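Pectate lyase (Bacillus subtilis, PDB 5AMV) cleaves polygalacturonate by calcium-dependent elimination, leaving oligosaccharides with an unsaturated galacturonosyl residue at their non-reducing ends. Local coordinates at residues 182-187 with 221-226; 201-206 with 243-248. All coordinates share one frame; numbering follows the deposited sequence.

Both contacts join neighbouring coils of the right-handed parallel beta-helix of pectate lyase, and they illustrate how one scaffold carries different chemistry at different places. Both are largely buried, contact 1 lying nearer the centre of the chain; the centres of contact 1 and contact 2 are about 10 Å apart. In contact 1 (182-187 with 221-226) the calcium site lies just ahead of a short parallel strand pair. In contact 2 (201-206 with 243-248) no metal takes part; one histidine-carboxylate hydrogen bond crosses from the end of a strand to a corner of the next coil, and a second steadies a ring within 243-248. Gln-225 N lies 2.8 Å from Ser-248 O, which brings the two contacts into touch.

Contact 1 of 2, residues 182-187 with 221-226; sequences QYDNIT and HHDGQT. With CA (calcium ion), chain C.
A metal-bridged, parallel backbone pairing joins Asp-184 to Ile-186 with Asp-223 to Thr-226 at the start of two neighbouring strands, 186-189 and 226-229. Asp-184 grips the calcium ion with both carboxylate oxygens, OD1 at 2.3 Å and OD2 only slightly farther. Asp-223 gives it OD2; in the conformer described, CG stands anti to the backbone N (chi1 -155°), which carries the carboxylate across to Asp-184, and Asp-184 OD1 and Asp-223 OD2 lie 2.9 Å apart, a proximity the shared cation probably makes tolerable. Asp-184 OD1 has a second partner, Gly-224 N at 2.8 Å, which reaches it on the anti side and 32° out of the carboxylate plane, so the backbone of the next coil helps to fix this ligand's rotation. This is the calcium site of the polysaccharide lyase 1 parallel beta-helix, completed by Asp-227 and three waters. Beyond the metal the chains settle into strand pairing: Ile-186 N donates to Gln-225 O at 2.8 Å, and Ile-186 bridges Thr-226 with both side chains on one face, where Phe-201 packs against them. Asn-185 and Gln-225 run side by side, their amide planes 56° apart. Asn-185 OD1 approaches Gln-225 CA to 3.2 Å; a water that accepts from Gln-225 NE2 lies 2.7 Å from Asn-185 OD1 and may bridge the two, while Gln-225 OE1 bonds to Ser-248.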
loop_
_atom_site.group_PDB
_atom_site.type_symbol
_atom_site.label_atom_id
_atom_site.label_comp_id
_atom_site.label_asym_id
_atom_site.label_seq_id
_atom_site.Cartn_x
_atom_site.Cartn_y
_atom_site.Cartn_z
ATOM N N GLN A 182 -2.076 -8.585 -9.041
ATOM C CA GLN A 182 -3.295 -7.828 -8.752
ATOM C C GLN A 182 -3.493 -7.402 -7.303
ATOM O O GLN A 182 -4.376 -6.553 -7.070
ATOM C CB GLN A 182 -4.544 -8.613 -9.181
ATOM C CG GLN A 182 -4.773 -8.630 -10.684
ATOM C CD GLN A 182 -4.957 -7.223 -11.270
ATOM O OE1 GLN A 182 -5.890 -6.493 -10.894
ATOM N NE2 GLN A 182 -4.071 -6.845 -12.200
ATOM N N TYR A 183 -2.780 -8.000 -6.337
ATOM C CA TYR A 183 -3.207 -7.802 -4.934
ATOM C C TYR A 183 -2.276 -6.915 -4.185
ATOM O O TYR A 183 -1.068 -7.133 -4.192
ATOM C CB TYR A 183 -3.369 -9.151 -4.162
ATOM C CG TYR A 183 -4.170 -10.110 -4.983
ATOM C CD1 TYR A 183 -5.459 -9.769 -5.399
ATOM C CD2 TYR A 183 -3.612 -11.321 -5.419
ATOM C CE1 TYR A 183 -6.177 -10.602 -6.236
ATOM C CE2 TYR A 183 -4.327 -12.171 -6.243
ATOM C CZ TYR A 183 -5.591 -11.827 -6.644
ATOM O OH TYR A 183 -6.262 -12.645 -7.529
ATOM N N ASP A 184 -2.865 -5.938 -3.508
ATOM C CA ASP A 184 -2.136 -5.140 -2.527
ATOM C C ASP A 184 -2.572 -5.660 -1.147
ATOM O O ASP A 184 -3.555 -6.414 -1.055
ATOM C CB ASP A 184 -2.599 -3.688 -2.649
ATOM C CG ASP A 184 -2.486 -3.122 -4.047
ATOM O OD1 ASP A 184 -1.538 -3.426 -4.797
ATOM O OD2 ASP A 184 -3.330 -2.262 -4.412
ATOM N N ASN A 185 -1.931 -5.209 -0.055
ATOM C CA ASN A 185 -2.511 -5.488 1.276
ATOM C C ASN A 185 -3.788 -4.653 1.484
ATOM O O ASN A 185 -4.816 -5.186 1.914
ATOM C CB ASN A 185 -1.480 -5.221 2.387
ATOM C CG ASN A 185 -0.171 -5.903 2.095
ATOM O OD1 ASN A 185 0.842 -5.226 1.825
ATOM N ND2 ASN A 185 -0.154 -7.257 2.140
ATOM N N ILE A 186 -3.720 -3.363 1.127
ATOM C CA ILE A 186 -4.893 -2.484 1.200
ATOM C C ILE A 186 -4.912 -1.613 -0.072
ATOM O O ILE A 186 -3.902 -0.971 -0.414
ATOM C CB ILE A 186 -4.845 -1.544 2.438
ATOM C CG1 ILE A 186 -4.806 -2.354 3.732
ATOM C CG2 ILE A 186 -6.061 -0.558 2.438
ATOM C CD1 ILE A 186 -4.534 -1.486 4.978
ATOM N N THR A 187 -6.051 -1.654 -0.775
ATOM C CA THR A 187 -6.239 -0.891 -1.979
ATOM C C THR A 187 -7.346 0.136 -1.702
ATOM O O THR A 187 -8.491 -0.244 -1.492
ATOM C CB THR A 187 -6.698 -1.821 -3.157
ATOM O OG1 THR A 187 -5.784 -2.920 -3.346
ATOM C CG2 THR A 187 -6.815 -1.000 -4.425
ATOM N N HIS A 221 4.951 -11.584 -8.023
ATOM C CA HIS A 221 3.728 -12.087 -7.369
ATOM C C HIS A 221 3.054 -11.072 -6.462
ATOM O O HIS A 221 1.931 -11.313 -5.991
ATOM C CB HIS A 221 4.049 -13.329 -6.533
ATOM C CG HIS A 221 4.524 -14.484 -7.347
ATOM N ND1 HIS A 221 3.657 -15.267 -8.080
ATOM C CD2 HIS A 221 5.766 -15.006 -7.544
ATOM C CE1 HIS A 221 4.339 -16.209 -8.711
ATOM N NE2 HIS A 221 5.627 -16.071 -8.409
ATOM N N HIS A 222 3.765 -9.996 -6.122
ATOM C CA HIS A 222 3.159 -8.940 -5.295
ATOM C C HIS A 222 2.965 -7.658 -6.050
ATOM O O HIS A 222 3.672 -7.392 -7.032
ATOM C CB HIS A 222 4.115 -8.612 -4.135
ATOM C CG HIS A 222 4.386 -9.782 -3.258
ATOM N ND1 HIS A 222 5.625 -10.372 -3.173
ATOM C CD2 HIS A 222 3.570 -10.498 -2.452
ATOM C CE1 HIS A 222 5.567 -11.393 -2.336
ATOM N NE2 HIS A 222 4.337 -11.479 -1.872
ATOM N N ASP A 223 2.069 -6.819 -5.562
ATOM C CA ASP A 223 1.897 -5.466 -6.055
ATOM C C ASP A 223 2.231 -4.464 -4.927
ATOM O O ASP A 223 3.320 -4.451 -4.389
ATOM C CB ASP A 223 0.456 -5.311 -6.556
ATOM C CG ASP A 223 0.316 -4.214 -7.611
ATOM O OD1 ASP A 223 1.147 -4.158 -8.541
ATOM O OD2 ASP A 223 -0.636 -3.415 -7.515
ATOM N N GLY A 224 1.249 -3.638 -4.577
ATOM C CA GLY A 224 1.430 -2.623 -3.495
ATOM C C GLY A 224 1.136 -3.090 -2.071
ATOM O O GLY A 224 0.735 -4.236 -1.847
ATOM N N GLN A 225 1.412 -2.203 -1.110
ATOM C CA GLN A 225 1.118 -2.422 0.301
ATOM C C GLN A 225 -0.122 -1.600 0.646
ATOM O O GLN A 225 -1.145 -2.167 1.020
ATOM C CB GLN A 225 2.337 -2.024 1.156
ATOM C CG GLN A 225 3.513 -2.892 0.734
ATOM C CD GLN A 225 4.708 -2.658 1.626
ATOM O OE1 GLN A 225 5.309 -1.610 1.610
ATOM N NE2 GLN A 225 5.041 -3.669 2.424
ATOM N N THR A 226 -0.025 -0.291 0.511
ATOM C CA THR A 226 -1.153 0.611 0.732
ATOM C C THR A 226 -1.206 1.562 -0.481
ATOM O O THR A 226 -0.464 2.543 -0.540
ATOM C CB THR A 226 -1.019 1.404 2.061
ATOM O OG1 THR A 226 0.266 2.075 2.105
ATOM C CG2 THR A 226 -1.103 0.468 3.288
HETATM CA CA CA C . -2.051 -1.813 -6.393
HETATM O O HOH W 1 -3.448 -3.417 -7.378
HETATM O O HOH W 2 -0.271 -9.343 -5.779
HETATM O O HOH W 3 1.474 -6.972 -2.334
HETATM O O HOH W 4 3.397 -6.075 2.010
HETATM O O HOH W 5 -0.965 -0.538 -8.035
HETATM O O HOH W 6 -3.649 -0.161 -6.706
#

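Contact 2 of 2, residues 201-206 with 243-248; sequences FNDGSR and HDHDKS
With its CG turned anti to the backbone N (chi1 179°), His-245 presents its ring to Asp-203, whose own CG lies opposite the carbonyl carbon (chi1 -75°). The side chains cross at about a right angle, and His-245 ND1 donates to Asp-203 OD1 at 2.6 Å in a nearly straight bond. The oxygen sits close to the ring plane and is met on its syn side. Asp-203 OD2 takes a water that also accepts from Asp-246 N, while His-245 NE2 makes a weak bond to Lys-247 O. An alanine here would remove the carboxylate, and would probably leave His-245 ND1 without its acceptor and break the water link to Asp-246 N. One residue earlier, Asn-202 CB lies over a face of the His-243 ring, 3.8 Å from its centroid, a CH-pi contact. Asp-244 OD2 holds that ring, accepting from His-243 ND1 at 2.7 Å. His-243 N pairs with Phe-201 O at 2.9 Å, while Asn-202 ND2 bonds to Glu-158 and OD1 accepts from Gly-204 N in an Asx turn leading out of the strand. Such parallel pairing at a corner, where strand 200-202 ends beside strand 235-245, is characteristic of successive coils in a parallel beta-helix.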
loop_
_atom_site.group_PDB
_atom_site.type_symbol
_atom_site.label_atom_id
_atom_site.label_comp_id
_atom_site.label_asym_id
_atom_site.label_seq_id
_atom_site.Cartn_x
_atom_site.Cartn_y
_atom_site.Cartn_z
ATOM N N PHE A 201 3.233 -4.160 7.222
ATOM C CA PHE A 201 3.022 -4.705 5.870
ATOM C C PHE A 201 4.325 -5.340 5.423
ATOM O O PHE A 201 5.356 -4.683 5.434
ATOM C CB PHE A 201 2.632 -3.561 4.902
ATOM C CG PHE A 201 1.419 -2.809 5.329
ATOM C CD1 PHE A 201 0.162 -3.254 4.925
ATOM C CD2 PHE A 201 1.510 -1.662 6.150
ATOM C CE1 PHE A 201 -0.986 -2.590 5.324
ATOM C CE2 PHE A 201 0.351 -0.973 6.578
ATOM C CZ PHE A 201 -0.904 -1.423 6.163
ATOM N N ASN A 202 4.284 -6.618 5.034
ATOM C CA ASN A 202 5.486 -7.298 4.544
ATOM C C ASN A 202 5.107 -8.419 3.578
ATOM O O ASN A 202 3.932 -8.668 3.340
ATOM C CB ASN A 202 6.350 -7.816 5.743
ATOM C CG ASN A 202 5.568 -8.756 6.647
ATOM O OD1 ASN A 202 5.041 -9.759 6.171
ATOM N ND2 ASN A 202 5.466 -8.437 7.933
ATOM N N ASP A 203 6.106 -9.142 3.093
ATOM C CA ASP A 203 5.835 -10.198 2.109
ATOM C C ASP A 203 5.849 -11.610 2.726
ATOM O O ASP A 203 5.999 -12.595 2.003
ATOM C CB ASP A 203 6.824 -10.069 0.926
ATOM C CG ASP A 203 6.468 -8.914 0.008
ATOM O OD1 ASP A 203 5.360 -8.305 0.172
ATOM O OD2 ASP A 203 7.292 -8.616 -0.885
ATOM N N GLY A 204 5.710 -11.705 4.046
ATOM C CA GLY A 204 5.572 -12.983 4.739
ATOM C C GLY A 204 6.768 -13.868 4.453
ATOM O O GLY A 204 7.916 -13.399 4.490
ATOM N N SER A 205 6.485 -15.127 4.097
ATOM C CA SER A 205 7.525 -16.126 3.879
ATOM C C SER A 205 7.884 -16.283 2.390
ATOM O O SER A 205 8.613 -17.209 2.023
ATOM C CB SER A 205 7.073 -17.472 4.439
ATOM O OG SER A 205 5.952 -17.943 3.701
ATOM N N ARG A 206 7.414 -15.348 1.566
ATOM C CA ARG A 206 7.587 -15.446 0.112
ATOM C C ARG A 206 8.246 -14.176 -0.472
ATOM O O ARG A 206 7.663 -13.465 -1.316
ATOM C CB ARG A 206 6.255 -15.791 -0.577
ATOM C CG ARG A 206 5.863 -17.260 -0.278
ATOM C CD ARG A 206 4.713 -17.776 -1.138
ATOM N NE ARG A 206 3.392 -17.256 -0.732
ATOM C CZ ARG A 206 2.234 -17.791 -1.149
ATOM N NH1 ARG A 206 2.250 -18.815 -1.996
ATOM N NH2 ARG A 206 1.054 -17.312 -0.755
ATOM N N HIS A 243 7.872 -3.248 5.492
ATOM C CA HIS A 243 9.198 -3.867 5.409
ATOM C C HIS A 243 9.300 -5.029 4.445
ATOM O O HIS A 243 8.328 -5.758 4.265
ATOM C CB HIS A 243 9.858 -4.159 6.759
ATOM C CG HIS A 243 9.192 -5.224 7.564
ATOM N ND1 HIS A 243 9.583 -6.545 7.497
ATOM C CD2 HIS A 243 8.235 -5.167 8.520
ATOM C CE1 HIS A 243 8.860 -7.267 8.335
ATOM N NE2 HIS A 243 8.046 -6.452 8.985
ATOM N N ASP A 244 10.467 -5.142 3.813
ATOM C CA ASP A 244 10.815 -6.316 2.960
ATOM C C ASP A 244 9.752 -6.483 1.872
ATOM O O ASP A 244 8.966 -7.450 1.847
ATOM C CB ASP A 244 10.977 -7.570 3.844
ATOM C CG ASP A 244 12.075 -7.383 4.838
ATOM O OD1 ASP A 244 13.252 -7.235 4.436
ATOM O OD2 ASP A 244 11.756 -7.278 6.031
ATOM N N HIS A 245 9.721 -5.493 0.970
ATOM C CA HIS A 245 8.716 -5.448 -0.087
ATOM C C HIS A 245 9.240 -4.504 -1.190
ATOM O O HIS A 245 10.061 -3.617 -0.904
ATOM C CB HIS A 245 7.367 -4.955 0.509
ATOM C CG HIS A 245 6.271 -4.841 -0.508
ATOM N ND1 HIS A 245 5.388 -5.867 -0.788
ATOM C CD2 HIS A 245 5.960 -3.839 -1.362
ATOM C CE1 HIS A 245 4.571 -5.494 -1.754
ATOM N NE2 HIS A 245 4.892 -4.270 -2.126
ATOM N N ASP A 246 8.825 -4.720 -2.437
ATOM C CA ASP A 246 9.315 -3.906 -3.544
ATOM C C ASP A 246 8.563 -2.571 -3.662
ATOM O O ASP A 246 9.063 -1.560 -3.195
ATOM C CB ASP A 246 9.295 -4.798 -4.807
ATOM C CG ASP A 246 9.854 -4.107 -6.054
ATOM O OD1 ASP A 246 10.166 -2.920 -6.045
ATOM O OD2 ASP A 246 9.874 -4.809 -7.090
ATOM N N LYS A 247 7.335 -2.577 -4.201
ATOM C CA LYS A 247 6.571 -1.331 -4.438
ATOM C C LYS A 247 5.586 -1.040 -3.315
ATOM O O LYS A 247 4.539 -1.689 -3.189
ATOM C CB LYS A 247 5.836 -1.478 -5.757
ATOM C CG LYS A 247 6.845 -1.568 -6.938
ATOM C CD LYS A 247 6.160 -1.749 -8.291
ATOM C CE LYS A 247 5.945 -3.183 -8.664
ATOM N NZ LYS A 247 5.963 -3.279 -10.184
ATOM N N SER A 248 5.918 -0.072 -2.475
ATOM C CA SER A 248 5.097 0.116 -1.264
ATOM C C SER A 248 3.751 0.795 -1.448
ATOM O O SER A 248 2.717 0.250 -1.073
ATOM C CB SER A 248 5.864 0.934 -0.250
ATOM O OG SER A 248 5.055 1.215 0.871
HETATM O O HOH W 7 8.795 -9.789 3.745
HETATM O O HOH W 8 7.230 -7.085 -3.159
#